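Local coordinates for protein rRNA adenine N-6-methyltransferase (Saccharopolyspora erythraea, PDB 6NVM) that transfers two methyl groups from S-adenosyl-L-methionine to one adenine of 23S rRNA, lowering the affinity of ribosomes for macrolide, lincosamide and streptogramin B antibiotics, at residues G247-Q250 with A251-R255. Residues are numbered along the deposited sequence; the frame is centred on the assembly and turned at random.
Sequences GNIQ and ASLLR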
ATOM      1  N   GLY A 247       5.795  12.292 -26.672  1.00 85.93           N
ATOM      2  CA  GLY A 247       5.008  13.449 -26.294  1.00 88.76           C
ATOM      3  C   GLY A 247       3.692  13.104 -25.629  1.00 84.95           C
ATOM      4  O   GLY A 247       3.312  13.727 -24.632  1.00 87.67           O
ATOM      5  N   ASN A 248       2.983  12.113 -26.168  1.00 74.05           N
ATOM      6  CA  ASN A 248       1.671  11.729 -25.670  1.00 61.77           C
ATOM      7  C   ASN A 248       1.596  10.213 -25.535  1.00 53.38           C
ATOM      8  O   ASN A 248       2.441   9.473 -26.050  1.00 50.11           O
ATOM      9  CB  ASN A 248       0.558  12.242 -26.594  1.00 58.31           C
ATOM     10  CG  ASN A 248       0.852  11.982 -28.055  1.00 61.56           C
ATOM     11  OD1 ASN A 248       0.587  10.899 -28.570  1.00 57.18           O
ATOM     12  ND2 ASN A 248       1.410  12.980 -28.736  1.00 68.68           N
ATOM     13  N   ILE A 249       0.563   9.750 -24.830  1.00 48.92           N
ATOM     14  CA  ILE A 249       0.407   8.315 -24.619  1.00 44.58           C
ATOM     15  C   ILE A 249       0.284   7.591 -25.954  1.00 40.39           C
ATOM     16  O   ILE A 249       0.835   6.500 -26.134  1.00 41.60           O
ATOM     17  CB  ILE A 249      -0.796   8.028 -23.700  1.00 43.44           C
ATOM     18  CG1 ILE A 249      -0.873   6.529 -23.404  1.00 43.94           C
ATOM     19  CG2 ILE A 249      -2.104   8.512 -24.331  1.00 42.11           C
ATOM     20  CD1 ILE A 249      -1.873   6.165 -22.340  1.00 46.72           C
ATOM     21  N   GLN A 250      -0.420   8.187 -26.916  1.00 39.70           N
ATOM     22  CA  GLN A 250      -0.539   7.549 -28.221  1.00 40.35           C
ATOM     23  C   GLN A 250       0.827   7.387 -28.876  1.00 43.35           C
ATOM     24  O   GLN A 250       1.139   6.324 -29.427  1.00 40.15           O
ATOM     25  CB  GLN A 250      -1.471   8.355 -29.123  1.00 44.67           C
ATOM     26  CG  GLN A 250      -1.675   7.732 -30.497  1.00 50.96           C
ATOM     27  CD  GLN A 250      -2.946   8.212 -31.174  1.00 56.39           C
ATOM     28  OE1 GLN A 250      -3.338   9.369 -31.028  1.00 62.04           O
ATOM     29  NE2 GLN A 250      -3.603   7.318 -31.907  1.00 55.00           N
ATOM     30  N   ALA A 251       1.661   8.429 -28.817  1.00 45.15           N
ATOM     31  CA  ALA A 251       2.980   8.361 -29.436  1.00 52.66           C
ATOM     32  C   ALA A 251       3.844   7.300 -28.768  1.00 51.36           C
ATOM     33  O   ALA A 251       4.576   6.568 -29.444  1.00 51.90           O
ATOM     34  CB  ALA A 251       3.658   9.727 -29.369  1.00 55.53           C
ATOM     35  N   SER A 252       3.767   7.198 -27.439  1.00 49.22           N
ATOM     36  CA  SER A 252       4.516   6.168 -26.729  1.00 46.86           C
ATOM     37  C   SER A 252       4.090   4.777 -27.181  1.00 47.10           C
ATOM     38  O   SER A 252       4.931   3.925 -27.493  1.00 46.73           O
ATOM     39  CB  SER A 252       4.318   6.329 -25.223  1.00 47.25           C
ATOM     40  OG  SER A 252       4.606   7.653 -24.817  1.00 49.12           O
ATOM     41  N   LEU A 253       2.778   4.529 -27.231  1.00 46.90           N
ATOM     42  CA  LEU A 253       2.292   3.212 -27.635  1.00 45.32           C
ATOM     43  C   LEU A 253       2.700   2.870 -29.062  1.00 47.77           C
ATOM     44  O   LEU A 253       2.922   1.696 -29.378  1.00 47.24           O
ATOM     45  CB  LEU A 253       0.773   3.149 -27.498  1.00 37.27           C
ATOM     46  CG  LEU A 253       0.269   3.210 -26.057  1.00 32.17           C
ATOM     47  CD1 LEU A 253      -1.245   3.408 -26.040  1.00 33.91           C
ATOM     48  CD2 LEU A 253       0.666   1.948 -25.308  1.00 31.97           C
ATOM     49  N   LEU A 254       2.791   3.871 -29.938  1.00 48.25           N
ATOM     50  CA  LEU A 254       3.163   3.613 -31.323  1.00 54.68           C
ATOM     51  C   LEU A 254       4.590   3.097 -31.454  1.00 56.73           C
ATOM     52  O   LEU A 254       4.923   2.491 -32.478  1.00 56.48           O
ATOM     53  CB  LEU A 254       2.990   4.885 -32.154  1.00 58.01           C
ATOM     54  CG  LEU A 254       1.539   5.317 -32.384  1.00 57.48           C
ATOM     55  CD1 LEU A 254       1.480   6.746 -32.895  1.00 57.44           C
ATOM     56  CD2 LEU A 254       0.840   4.378 -33.354  1.00 56.22           C
ATOM     57  N   ARG A 255       5.438   3.321 -30.446  1.00 55.55           N
ATOM     58  CA  ARG A 255       6.791   2.775 -30.471  1.00 59.80           C
ATOM     59  C   ARG A 255       6.798   1.255 -30.383  1.00 58.00           C
ATOM     60  O   ARG A 255       7.806   0.633 -30.733  1.00 59.45           O
ATOM     61  CB  ARG A 255       7.625   3.340 -29.318  1.00 67.25           C
ATOM     62  CG  ARG A 255       7.506   4.840 -29.088  1.00 77.75           C
ATOM     63  CD  ARG A 255       7.897   5.647 -30.308  1.00 92.17           C
ATOM     64  NE  ARG A 255       8.519   6.914 -29.931  1.00105.59           N
ATOM     65  CZ  ARG A 255       8.631   7.970 -30.733  1.00116.98           C
ATOM     66  NH1 ARG A 255       8.151   7.931 -31.968  1.00120.73           N
ATOM     67  NH2 ARG A 255       9.218   9.074 -30.291  1.00121.63           N
TER
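S252 N, L253 N and L254 N donate to the carbonyls of N248, I249 and Q250, each at 3.0 Å, and these i to i+4 bonds run through the short helix 249-254. N248 is the N-cap. Its OD1 takes the amide hydrogen of A251, 2.7 Å from OD1 to A251 N, in a bent bond (N-H...O 144°) with the donor about 40° above the plane of the side-chain carbonyl. A chi1 of 46° keeps CG close to both the N and the C of its own backbone, which carries the amide over the helix start and brings OD1 to A251 N. The A251 methyl packs against the same amide, CB 3.4 Å from OD1. Before the cap, G247 has a positive phi, a conformation that glycine takes readily. S252 turns OG back toward the loop, where it hydrogen-bonds to V245 O and ties the first turn to the chain leading into it. On the buried flank I249 and L253 run alongside each other, with CG1 of I249 4.1 Å from CD1 of L253. Both reach C241 of helix 228-243; W285 and L288 of helix 282-292 pack on I249 and L253 respectively. These contacts set the helix against its neighbours in the all-helical C-terminal part, away from the predicted S-adenosyl-L-methionine site. Next to them, Q250 runs out extended from CG, and its CG meets L254 CD1 at 4.1 Å. Q250 and L253 also touch V262 of helix 259-269. The chemistry is that of a helix start capped by an asparagine, with one face buried against neighbouring helices: the side-chain carbonyl of N248 satisfies an amide that has no preceding helical turn to bond to.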